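PKS (PDB 4OQJ) probably catalyses carbon–carbon bond formation in polyketide chain elongation, as a ketosynthase domain of the oxazolomycin assembly line. Local coordinates at residues 31-36 with 78-83; 48-53 with 395-400; 237-242 with 253-258; 391-396 with 412-417. All blocks are in the same frame, centred on the assembly; numbering follows the deposited sequence. Where two conformers were deposited one is given.

Interaction 1: 31-36 with 78-83; sequences RFPGAA and AGQVLV
Leu82 holds its CG opposite its own backbone N (chi1 178°), and this, with chi2 at 62°, carries CD1 to the backbone of Arg31, 3.6 Å from Arg31 O. Gln80 reaches the other side of the contact by a bend at its second torsion (chi2 -81°), which brings OE1 to 3.4 Å from Pro33 CB, the two side chains crossing at about a right angle. The same proline meets the backbone too: Pro33 CA approaches Val81 O at 3.4 Å in a CA-H...O contact. Pro33 and Gly34 are the central residues of a type II beta turn from Phe32 to Ala35, in the connection between strand 23-31 and helix 38-46, and Ala35 N closes it on Phe32 O at 3.0 Å. Two waters join this turn to 78-83. One donates to Val81 O at 2.6 Å and accepts a weak bond from Gly34 N; the second accepts from Gly34 N at 3.2 Å and from Val83 N at 3.0 Å, with a long, weak bond to Val81 O. Beyond the segments, Arg31 forms salt bridges to Glu112 and Glu116 of helix 105-121, while the amide of Gln80 is bonded to Thr51 OG1 through OE1 and to Asn368 O through NE2. Bonds at both ends of that amide fix its flip, presenting oxygen rather than nitrogen to the proline, and water carries the polar linkage that direct hydrogen bonds do not supply.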
loop_
_atom_site.group_PDB
_atom_site.type_symbol
_atom_site.label_atom_id
_atom_site.label_comp_id
_atom_site.label_asym_id
_atom_site.label_seq_id
_atom_site.Cartn_x
_atom_site.Cartn_y
_atom_site.Cartn_z
ATOM N N ARG A 31 8.001 -20.811 -0.271
ATOM C CA ARG A 31 8.962 -21.544 0.528
ATOM C C ARG A 31 8.485 -21.397 1.960
ATOM O O ARG A 31 8.575 -20.313 2.553
ATOM C CB ARG A 31 10.369 -20.996 0.340
ATOM C CG ARG A 31 10.775 -20.935 -1.141
ATOM C CD ARG A 31 11.875 -19.944 -1.383
ATOM N NE ARG A 31 12.454 -20.104 -2.723
ATOM C CZ ARG A 31 13.667 -19.687 -3.057
ATOM N NH1 ARG A 31 14.421 -19.072 -2.150
ATOM N NH2 ARG A 31 14.127 -19.888 -4.295
ATOM N N PHE A 32 7.923 -22.484 2.474
ATOM C CA PHE A 32 7.324 -22.542 3.805
ATOM C C PHE A 32 8.083 -23.616 4.584
ATOM O O PHE A 32 8.844 -24.386 3.986
ATOM C CB PHE A 32 5.837 -22.881 3.714
ATOM C CG PHE A 32 4.990 -21.826 3.036
ATOM C CD1 PHE A 32 5.266 -20.473 3.171
ATOM C CD2 PHE A 32 3.895 -22.192 2.281
ATOM C CE1 PHE A 32 4.471 -19.520 2.548
ATOM C CE2 PHE A 32 3.110 -21.241 1.655
ATOM C CZ PHE A 32 3.387 -19.906 1.809
ATOM N N PRO A 33 7.893 -23.689 5.910
ATOM C CA PRO A 33 8.534 -24.817 6.602
ATOM C C PRO A 33 8.124 -26.148 5.994
ATOM O O PRO A 33 6.936 -26.377 5.759
ATOM C CB PRO A 33 8.024 -24.691 8.035
ATOM C CG PRO A 33 7.703 -23.229 8.179
ATOM C CD PRO A 33 7.145 -22.828 6.839
ATOM N N GLY A 34 9.109 -26.988 5.694
ATOM C CA GLY A 34 8.853 -28.310 5.159
ATOM C C GLY A 34 8.476 -28.336 3.685
ATOM O O GLY A 34 8.175 -29.404 3.152
ATOM N N ALA A 35 8.506 -27.189 3.009
ATOM C CA ALA A 35 8.049 -27.141 1.613
ATOM C C ALA A 35 8.640 -25.989 0.852
ATOM O O ALA A 35 8.283 -24.840 1.106
ATOM C CB ALA A 35 6.523 -27.045 1.551
ATOM N N ALA A 36 9.481 -26.303 -0.122
ATOM C CA ALA A 36 10.143 -25.280 -0.926
ATOM C C ALA A 36 9.410 -24.973 -2.237
ATOM O O ALA A 36 9.853 -24.137 -3.016
ATOM C CB ALA A 36 11.582 -25.712 -1.224
ATOM N N ALA A 78 11.659 -26.072 20.023
ATOM C CA ALA A 78 11.102 -26.390 18.721
ATOM C C ALA A 78 10.823 -25.111 17.957
ATOM O O ALA A 78 10.746 -24.038 18.545
ATOM C CB ALA A 78 9.827 -27.212 18.873
ATOM N N GLY A 79 10.689 -25.229 16.645
ATOM C CA GLY A 79 10.443 -24.080 15.807
ATOM C C GLY A 79 9.980 -24.505 14.432
ATOM O O GLY A 79 10.069 -25.679 14.073
ATOM N N GLN A 80 9.459 -23.542 13.682
ATOM C CA GLN A 80 9.003 -23.754 12.317
ATOM C C GLN A 80 9.968 -23.032 11.422
ATOM O O GLN A 80 9.796 -21.830 11.177
ATOM C CB GLN A 80 7.585 -23.214 12.133
ATOM C CG GLN A 80 6.518 -24.052 12.818
ATOM C CD GLN A 80 6.127 -25.271 12.006
ATOM O OE1 GLN A 80 6.824 -25.657 11.068
ATOM N NE2 GLN A 80 4.993 -25.879 12.360
ATOM N N VAL A 81 10.995 -23.742 10.956
ATOM C CA VAL A 81 12.106 -23.098 10.260
ATOM C C VAL A 81 12.021 -23.204 8.744
ATOM O O VAL A 81 11.511 -24.182 8.184
ATOM C CB VAL A 81 13.470 -23.676 10.715
ATOM C CG1 VAL A 81 13.539 -23.737 12.236
ATOM C CG2 VAL A 81 13.718 -25.042 10.122
ATOM N N LEU A 82 12.530 -22.171 8.086
ATOM C CA LEU A 82 12.698 -22.178 6.646
ATOM C C LEU A 82 14.133 -22.594 6.303
ATOM O O LEU A 82 15.077 -21.849 6.559
ATOM C CB LEU A 82 12.387 -20.807 6.059
ATOM C CG LEU A 82 12.579 -20.715 4.542
ATOM C CD1 LEU A 82 11.628 -21.667 3.828
ATOM C CD2 LEU A 82 12.370 -19.273 4.084
ATOM N N VAL A 83 14.290 -23.781 5.734
ATOM C CA VAL A 83 15.611 -24.290 5.365
ATOM C C VAL A 83 16.227 -23.426 4.267
ATOM O O VAL A 83 15.532 -22.989 3.343
ATOM C CB VAL A 83 15.543 -25.758 4.885
ATOM C CG1 VAL A 83 16.941 -26.277 4.505
ATOM C CG2 VAL A 83 14.930 -26.644 5.954
HETATM O O HOH W 1 11.387 -26.792 8.033
HETATM O O HOH W 2 11.888 -25.470 5.043
#

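Interaction 2: 48-53 with 395-400; sequences GRETLT and PSLCFE
Leu397 points its side chain at the backbone of 48-53 and straddles two successive peptides there. Its CD1 methyl lies over the face of the peptide that joins Arg49 to Glu50, 3.5 Å from Arg49 C and 3.6 Å from Glu50 N. The other branch, CD2, meets the preceding carbonyl, 3.5 Å from Gly48 O. With CG opposite the carbonyl carbon of Leu397 (chi1 -56°) the side chain is aimed at 48-53, and chi2 of -176° spreads the methyls over the two peptides. To one side the ring of Pro395 lies against Gly48, with Pro395 CG 4.3 Å from Gly48 CA. To the other, Glu50 runs extended beyond CG past the leucine, and its OE2 comes to 3.7 Å from Cys398 SG. Gly48 ends helix 38-46 with a positive phi in a Schellman motif, so the leucine and proline pack just where the chain turns out of the helix.

Short helix 366-369 lies close to both segments: Asn368 ND2 bonds to Arg49 O, and Thr367 OG1 to Leu397 N. Glu50 OE2 is hydrogen-bonded to His243 ND1, a second partner consistent with holding the carboxylate beside Cys398. Across the contact itself no hydrogen bond forms. Aliphatic carbon rests on peptide faces and carbonyl oxygen, a kind of packing that depends on shape more than on direction, while the directional bonds of Arg49 O, Leu397 N and Glu50 OE2 are made to residues outside the two segments.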
loop_
_atom_site.group_PDB
_atom_site.type_symbol
_atom_site.label_atom_id
_atom_site.label_comp_id
_atom_site.label_asym_id
_atom_site.label_seq_id
_atom_site.Cartn_x
_atom_site.Cartn_y
_atom_site.Cartn_z
ATOM N N GLY A 48 -1.481 -34.309 5.647
ATOM C CA GLY A 48 -1.795 -33.922 7.010
ATOM C C GLY A 48 -0.582 -33.884 7.931
ATOM O O GLY A 48 -0.651 -34.368 9.052
ATOM N N ARG A 49 0.519 -33.284 7.480
ATOM C CA ARG A 49 1.732 -33.260 8.289
ATOM C C ARG A 49 2.014 -31.905 8.942
ATOM O O ARG A 49 1.784 -30.842 8.354
ATOM C CB ARG A 49 2.925 -33.701 7.437
ATOM C CG ARG A 49 2.886 -35.203 7.126
ATOM C CD ARG A 49 4.148 -35.707 6.445
ATOM N NE ARG A 49 4.239 -35.286 5.044
ATOM C CZ ARG A 49 4.944 -34.246 4.603
ATOM N NH1 ARG A 49 5.643 -33.488 5.444
ATOM N NH2 ARG A 49 4.955 -33.965 3.306
ATOM N N GLU A 50 2.487 -31.977 10.192
ATOM C CA GLU A 50 3.015 -30.836 10.947
ATOM C C GLU A 50 4.490 -30.686 10.598
ATOM O O GLU A 50 5.212 -31.673 10.635
ATOM C CB GLU A 50 2.892 -31.073 12.448
ATOM C CG GLU A 50 2.068 -30.126 13.221
ATOM C CD GLU A 50 2.159 -30.431 14.705
ATOM O OE1 GLU A 50 2.425 -31.600 15.059
ATOM O OE2 GLU A 50 1.989 -29.504 15.517
ATOM N N THR A 51 4.956 -29.484 10.278
ATOM C CA THR A 51 6.343 -29.315 9.829
ATOM C C THR A 51 7.267 -28.843 10.946
ATOM O O THR A 51 8.439 -28.511 10.709
ATOM C CB THR A 51 6.414 -28.323 8.669
ATOM O OG1 THR A 51 5.804 -27.106 9.081
ATOM C CG2 THR A 51 5.668 -28.866 7.468
ATOM N N LEU A 52 6.726 -28.816 12.158
ATOM C CA LEU A 52 7.474 -28.455 13.356
ATOM C C LEU A 52 8.796 -29.212 13.454
ATOM O O LEU A 52 8.834 -30.433 13.302
ATOM C CB LEU A 52 6.630 -28.736 14.594
ATOM C CG LEU A 52 7.204 -28.265 15.927
ATOM C CD1 LEU A 52 7.247 -26.744 15.958
ATOM C CD2 LEU A 52 6.395 -28.820 17.084
ATOM N N THR A 53 9.872 -28.473 13.697
ATOM C CA THR A 53 11.182 -29.059 13.924
ATOM C C THR A 53 11.479 -29.047 15.421
ATOM O O THR A 53 11.303 -28.023 16.075
ATOM C CB THR A 53 12.287 -28.291 13.165
ATOM O OG1 THR A 53 12.062 -28.389 11.751
ATOM C CG2 THR A 53 13.674 -28.850 13.496
ATOM N N PRO A 395 -6.902 -31.899 5.957
ATOM C CA PRO A 395 -7.111 -31.772 7.399
ATOM C C PRO A 395 -6.605 -30.463 7.986
ATOM O O PRO A 395 -5.624 -29.889 7.505
ATOM C CB PRO A 395 -6.301 -32.937 7.984
ATOM C CG PRO A 395 -6.103 -33.884 6.873
ATOM C CD PRO A 395 -6.024 -33.037 5.640
ATOM N N SER A 396 -7.310 -30.011 9.016
ATOM C CA SER A 396 -6.792 -29.055 9.976
ATOM C C SER A 396 -6.267 -29.903 11.136
ATOM O O SER A 396 -6.973 -30.780 11.621
ATOM C CB SER A 396 -7.892 -28.085 10.417
ATOM O OG SER A 396 -7.356 -26.969 11.107
ATOM N N LEU A 397 -5.028 -29.679 11.560
ATOM C CA LEU A 397 -4.351 -30.625 12.447
ATOM C C LEU A 397 -4.537 -30.318 13.935
ATOM O O LEU A 397 -4.986 -29.233 14.309
ATOM C CB LEU A 397 -2.853 -30.660 12.110
ATOM C CG LEU A 397 -2.533 -31.002 10.646
ATOM C CD1 LEU A 397 -1.034 -31.121 10.410
ATOM C CD2 LEU A 397 -3.245 -32.271 10.177
ATOM N N CYS A 398 -4.197 -31.304 14.765
ATOM C CA CYS A 398 -4.253 -31.184 16.222
ATOM C C CYS A 398 -5.663 -30.871 16.726
ATOM O O CYS A 398 -5.830 -30.228 17.764
ATOM C CB CYS A 398 -3.272 -30.105 16.705
ATOM S SG CYS A 398 -1.542 -30.401 16.225
ATOM N N PHE A 399 -6.671 -31.326 15.982
ATOM C CA PHE A 399 -8.065 -31.176 16.395
ATOM C C PHE A 399 -8.647 -32.502 16.877
ATOM O O PHE A 399 -8.837 -33.420 16.085
ATOM C CB PHE A 399 -8.932 -30.647 15.257
ATOM C CG PHE A 399 -10.346 -30.376 15.674
ATOM C CD1 PHE A 399 -10.658 -29.234 16.387
ATOM C CD2 PHE A 399 -11.353 -31.273 15.382
ATOM C CE1 PHE A 399 -11.954 -28.981 16.779
ATOM C CE2 PHE A 399 -12.650 -31.032 15.779
ATOM C CZ PHE A 399 -12.953 -29.893 16.477
ATOM N N GLU A 400 -8.945 -32.575 18.168
ATOM C CA GLU A 400 -9.421 -33.813 18.791
ATOM C C GLU A 400 -10.828 -33.647 19.327
ATOM O O GLU A 400 -11.648 -34.555 19.231
ATOM C CB GLU A 400 -8.490 -34.224 19.920
ATOM C CG GLU A 400 -7.078 -34.526 19.448
ATOM C CD GLU A 400 -6.100 -34.679 20.594
ATOM O OE1 GLU A 400 -6.551 -34.713 21.764
ATOM O OE2 GLU A 400 -4.881 -34.759 20.323
#

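Interaction 3: 237-242 with 253-258; sequences IFSPDG and GTVIGN
Thr254 supplies both ends of a backbone bridge to the residues flanking Phe238. Its N donates to Ile237 O at 2.8 Å, arriving in the carbonyl plane, and its O accepts from Ser239 N at 2.8 Å with an N-H...O angle of 160°. Between these bonds Phe238 CA adds a CA-H...O contact to the same Thr254 O, at 3.2 Å, giving that oxygen two contacts from 237-242. The phenyl ring also turns its edge to Thr254 O, which lies in the ring plane, while Ile237 CG2 covers one face toward the rim. Further along that edge Phe238 CE1 meets Ile256 CD1 at 4.0 Å. Ile237 and Thr254 run side by side, Ile237 CD1 to Thr254 CG2 3.9 Å, and Ser239 CB rests 3.6 Å from Gly253 O. Gly253 CA lies 3.1 Å from Ile237 O, a close approach of two backbones. Backbone bonds between His371 and both Val255 and Gly257 tie the second segment further into the protein. The bonding pattern is that of a single isolated beta bridge between Phe238 and Thr254, here drawing together the long connection between strands 230-231 and 259-267 of the thiolase-type ketosynthase fold.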
loop_
_atom_site.group_PDB
_atom_site.type_symbol
_atom_site.label_atom_id
_atom_site.label_comp_id
_atom_site.label_asym_id
_atom_site.label_seq_id
_atom_site.Cartn_x
_atom_site.Cartn_y
_atom_site.Cartn_z
ATOM N N ILE A 237 1.040 -15.086 22.543
ATOM C CA ILE A 237 0.268 -15.918 21.630
ATOM C C ILE A 237 0.870 -17.319 21.434
ATOM O O ILE A 237 0.282 -18.163 20.763
ATOM C CB ILE A 237 0.148 -15.211 20.252
ATOM C CG1 ILE A 237 -0.896 -15.895 19.350
ATOM C CG2 ILE A 237 1.518 -15.140 19.575
ATOM C CD1 ILE A 237 -1.007 -15.301 17.961
ATOM N N PHE A 238 2.031 -17.571 22.033
ATOM C CA PHE A 238 2.832 -18.742 21.666
ATOM C C PHE A 238 2.557 -19.932 22.572
ATOM O O PHE A 238 2.451 -19.792 23.797
ATOM C CB PHE A 238 4.322 -18.393 21.704
ATOM C CG PHE A 238 4.690 -17.242 20.812
ATOM C CD1 PHE A 238 4.307 -17.232 19.480
ATOM C CD2 PHE A 238 5.400 -16.165 21.311
ATOM C CE1 PHE A 238 4.638 -16.171 18.657
ATOM C CE2 PHE A 238 5.731 -15.100 20.497
ATOM C CZ PHE A 238 5.351 -15.101 19.170
ATOM N N SER A 239 2.460 -21.107 21.968
ATOM C CA SER A 239 2.042 -22.283 22.707
ATOM C C SER A 239 3.175 -22.856 23.546
ATOM O O SER A 239 4.346 -22.606 23.257
ATOM C CB SER A 239 1.511 -23.353 21.758
ATOM O OG SER A 239 2.570 -24.058 21.159
ATOM N N PRO A 240 2.820 -23.630 24.589
ATOM C CA PRO A 240 3.797 -24.222 25.506
ATOM C C PRO A 240 4.522 -25.445 24.957
ATOM O O PRO A 240 5.503 -25.859 25.575
ATOM C CB PRO A 240 2.940 -24.638 26.716
ATOM C CG PRO A 240 1.605 -24.022 26.510
ATOM C CD PRO A 240 1.442 -23.887 25.050
ATOM N N ASP A 241 4.047 -26.009 23.848
ATOM C CA ASP A 241 4.597 -27.252 23.304
ATOM C C ASP A 241 4.954 -27.187 21.815
ATOM O O ASP A 241 5.289 -28.203 21.213
ATOM C CB ASP A 241 3.606 -28.391 23.523
ATOM C CG ASP A 241 2.240 -28.108 22.917
ATOM O OD1 ASP A 241 2.083 -27.098 22.181
ATOM O OD2 ASP A 241 1.322 -28.918 23.168
ATOM N N GLY A 242 4.869 -26.007 21.213
ATOM C CA GLY A 242 5.206 -25.863 19.804
ATOM C C GLY A 242 4.122 -26.338 18.845
ATOM O O GLY A 242 4.293 -26.287 17.625
ATOM N N GLY A 253 -2.384 -21.520 21.814
ATOM C CA GLY A 253 -1.557 -20.635 21.017
ATOM C C GLY A 253 -0.818 -21.314 19.882
ATOM O O GLY A 253 -1.103 -22.457 19.518
ATOM N N THR A 254 0.149 -20.601 19.319
ATOM C CA THR A 254 0.729 -20.995 18.042
ATOM C C THR A 254 2.247 -20.934 18.158
ATOM O O THR A 254 2.776 -20.758 19.246
ATOM C CB THR A 254 0.195 -20.085 16.897
ATOM O OG1 THR A 254 0.577 -20.600 15.618
ATOM C CG2 THR A 254 0.707 -18.657 17.037
ATOM N N VAL A 255 2.931 -21.125 17.040
ATOM C CA VAL A 255 4.386 -21.023 16.963
ATOM C C VAL A 255 4.698 -20.090 15.818
ATOM O O VAL A 255 4.127 -20.219 14.743
ATOM C CB VAL A 255 5.074 -22.371 16.689
ATOM C CG1 VAL A 255 6.589 -22.234 16.806
ATOM C CG2 VAL A 255 4.592 -23.381 17.635
ATOM N N ILE A 256 5.589 -19.160 16.014
ATOM C CA ILE A 256 5.993 -18.286 14.965
ATOM C C ILE A 256 6.724 -19.078 13.915
ATOM O O ILE A 256 7.482 -19.922 14.244
ATOM C CB ILE A 256 6.812 -17.112 15.486
ATOM C CG1 ILE A 256 6.527 -15.911 14.621
ATOM C CG2 ILE A 256 8.277 -17.449 15.647
ATOM C CD1 ILE A 256 5.096 -15.521 14.782
ATOM N N GLY A 257 6.452 -18.832 12.672
ATOM C CA GLY A 257 7.143 -19.545 11.614
ATOM C C GLY A 257 7.857 -18.635 10.649
ATOM O O GLY A 257 7.736 -17.398 10.698
ATOM N N ASN A 258 8.580 -19.262 9.733
ATOM C CA ASN A 258 9.379 -18.536 8.765
ATOM C C ASN A 258 9.018 -18.975 7.372
ATOM O O ASN A 258 8.885 -20.168 7.117
ATOM C CB ASN A 258 10.864 -18.764 9.056
ATOM C CG ASN A 258 11.246 -18.303 10.447
ATOM O OD1 ASN A 258 11.707 -17.184 10.641
ATOM N ND2 ASN A 258 11.038 -19.152 11.419
#

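Interaction 4: 391-396 with 412-417; sequences RTLVPS and PFYVGT
Ser396 and Pro395 form the close-fitting end of this contact against Gly416 and Thr417. Ser396 N donates to Gly416 O at 2.9 Å with an N-H...O angle of 167°, nearly straight and in the carbonyl plane. The proline ring lies alongside, Pro395 CB 3.6 Å from Thr417 O and Pro395 CG almost as near. Behind the bond, Ser396 CB touches Val415 CG1 at 3.9 Å. The serine hydroxyl stands opposite its own backbone N (chi1 -167°), a position from which OG bonds to Ser364 N, outside both segments. Thr417 forms the solvent-exposed side of this corner: its CB points away from 391-396, yet its CG2 still comes within 3.9 Å of Ser396 O.

Strand 413-415 is an outermost strand, within the chain, of the large mixed sheet of the thiolase-type fold, where it pairs with 360-363. Strand 392-393 belongs instead to a small antiparallel pair with 420-421, and the touching parts of the two segments run 90° apart. They therefore meet at a corner, through one backbone bond, and do not continue as paired strands.

Between Leu393 and Tyr414, away from that corner, the fit is slacker. Leu393 points toward 412-417, yet its CD1 comes no nearer to Tyr414 OH than 4.3 Å. Its other neighbours include Met387 of helix 376-390 and Trp422.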
loop_
_atom_site.group_PDB
_atom_site.type_symbol
_atom_site.label_atom_id
_atom_site.label_comp_id
_atom_site.label_asym_id
_atom_site.label_seq_id
_atom_site.Cartn_x
_atom_site.Cartn_y
_atom_site.Cartn_z
ATOM N N ARG A 391 -9.558 -29.899 -6.125
ATOM C CA ARG A 391 -10.909 -30.290 -5.674
ATOM C C ARG A 391 -10.820 -31.304 -4.542
ATOM O O ARG A 391 -11.474 -32.363 -4.537
ATOM C CB ARG A 391 -11.739 -30.827 -6.847
ATOM C CG ARG A 391 -12.297 -29.705 -7.738
ATOM C CD ARG A 391 -11.935 -29.859 -9.214
ATOM N NE ARG A 391 -12.866 -30.732 -9.938
ATOM C CZ ARG A 391 -13.883 -30.316 -10.697
ATOM N NH1 ARG A 391 -14.137 -29.020 -10.862
ATOM N NH2 ARG A 391 -14.655 -31.208 -11.305
ATOM N N THR A 392 -9.994 -30.946 -3.571
ATOM C CA THR A 392 -9.669 -31.812 -2.457
ATOM C C THR A 392 -9.606 -31.019 -1.153
ATOM O O THR A 392 -8.879 -30.024 -1.049
ATOM C CB THR A 392 -8.326 -32.508 -2.710
ATOM O OG1 THR A 392 -8.415 -33.284 -3.919
ATOM C CG2 THR A 392 -7.946 -33.394 -1.549
ATOM N N LEU A 393 -10.379 -31.451 -0.162
ATOM C CA LEU A 393 -10.281 -30.894 1.174
ATOM C C LEU A 393 -9.123 -31.569 1.882
ATOM O O LEU A 393 -8.845 -32.739 1.602
ATOM C CB LEU A 393 -11.577 -31.105 1.962
ATOM C CG LEU A 393 -12.854 -30.403 1.487
ATOM C CD1 LEU A 393 -14.066 -30.895 2.291
ATOM C CD2 LEU A 393 -12.730 -28.899 1.599
ATOM N N VAL A 394 -8.471 -30.855 2.799
ATOM C CA VAL A 394 -7.381 -31.413 3.593
ATOM C C VAL A 394 -7.593 -31.138 5.088
ATOM O O VAL A 394 -8.371 -30.257 5.456
ATOM C CB VAL A 394 -6.004 -30.849 3.170
ATOM C CG1 VAL A 394 -5.732 -31.100 1.680
ATOM C CG2 VAL A 394 -5.906 -29.350 3.503
ATOM N N PRO A 395 -6.902 -31.899 5.957
ATOM C CA PRO A 395 -7.111 -31.772 7.399
ATOM C C PRO A 395 -6.605 -30.463 7.986
ATOM O O PRO A 395 -5.624 -29.889 7.505
ATOM C CB PRO A 395 -6.301 -32.937 7.984
ATOM C CG PRO A 395 -6.103 -33.884 6.873
ATOM C CD PRO A 395 -6.024 -33.037 5.640
ATOM N N SER A 396 -7.310 -30.011 9.016
ATOM C CA SER A 396 -6.792 -29.055 9.976
ATOM C C SER A 396 -6.267 -29.903 11.136
ATOM O O SER A 396 -6.973 -30.780 11.621
ATOM C CB SER A 396 -7.892 -28.085 10.417
ATOM O OG SER A 396 -7.356 -26.969 11.107
ATOM N N PRO A 412 -22.784 -22.688 10.303
ATOM C CA PRO A 412 -22.556 -23.808 9.381
ATOM C C PRO A 412 -21.211 -24.525 9.542
ATOM O O PRO A 412 -20.956 -25.501 8.831
ATOM C CB PRO A 412 -22.620 -23.126 8.016
ATOM C CG PRO A 412 -21.993 -21.769 8.282
ATOM C CD PRO A 412 -22.417 -21.395 9.694
ATOM N N PHE A 413 -20.359 -24.058 10.446
ATOM C CA PHE A 413 -18.965 -24.498 10.439
ATOM C C PHE A 413 -18.703 -25.780 11.211
ATOM O O PHE A 413 -19.372 -26.097 12.189
ATOM C CB PHE A 413 -18.076 -23.375 10.969
ATOM C CG PHE A 413 -18.209 -22.130 10.171
ATOM C CD1 PHE A 413 -17.726 -22.088 8.870
ATOM C CD2 PHE A 413 -18.879 -21.029 10.676
ATOM C CE1 PHE A 413 -17.872 -20.968 8.099
ATOM C CE2 PHE A 413 -19.037 -19.897 9.901
ATOM C CZ PHE A 413 -18.532 -19.865 8.610
ATOM N N TYR A 414 -17.709 -26.508 10.724
ATOM C CA TYR A 414 -17.173 -27.676 11.388
ATOM C C TYR A 414 -15.707 -27.768 10.962
ATOM O O TYR A 414 -15.341 -27.332 9.860
ATOM C CB TYR A 414 -17.951 -28.949 11.002
ATOM C CG TYR A 414 -17.569 -29.478 9.634
ATOM C CD1 TYR A 414 -18.139 -28.961 8.473
ATOM C CD2 TYR A 414 -16.618 -30.487 9.503
ATOM C CE1 TYR A 414 -17.770 -29.443 7.214
ATOM C CE2 TYR A 414 -16.248 -30.972 8.263
ATOM C CZ TYR A 414 -16.818 -30.449 7.125
ATOM O OH TYR A 414 -16.430 -30.954 5.907
ATOM N N VAL A 415 -14.869 -28.326 11.824
ATOM C CA VAL A 415 -13.451 -28.453 11.517
ATOM C C VAL A 415 -13.194 -29.741 10.733
ATOM O O VAL A 415 -13.354 -30.836 11.261
ATOM C CB VAL A 415 -12.608 -28.438 12.800
ATOM C CG1 VAL A 415 -11.122 -28.566 12.471
ATOM C CG2 VAL A 415 -12.876 -27.155 13.596
ATOM N N GLY A 416 -12.815 -29.610 9.465
ATOM C CA GLY A 416 -12.510 -30.772 8.644
ATOM C C GLY A 416 -11.169 -31.377 9.023
ATOM O O GLY A 416 -10.170 -30.654 9.147
ATOM N N THR A 417 -11.136 -32.692 9.210
ATOM C CA THR A 417 -9.917 -33.379 9.619
ATOM C C THR A 417 -9.534 -34.510 8.655
ATOM O O THR A 417 -8.766 -35.396 9.021
ATOM C CB THR A 417 -10.054 -33.970 11.032
ATOM O OG1 THR A 417 -11.175 -34.859 11.066
ATOM C CG2 THR A 417 -10.255 -32.875 12.059
#

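In the fold
Interactions 1, 2 and 3 adjoin one another, with centres 13 to 14 Å apart, and interaction 4 continues from interaction 2 through the shared Pro395 and Ser396. Segment 48-53 is a central link: Thr53 N bonds to Gly79 O at 2.8 Å, while Leu52 CD2 packs on Gly242 O at 3.3 Å. Interactions 1 and 3 meet directly where Asn258 ND2 approaches Gln80 O at 3.0 Å, a probable hydrogen bond. Phe399 connects interaction 2 to 4, its CG 3.8 Å from Val415 CG1. Interaction 4 is separate from 1 and 3, its nearest atoms about 12 and 11 Å away. All four lie within the ketosynthase; the potassium ligands Ser292 and Lys294 belong to none of them.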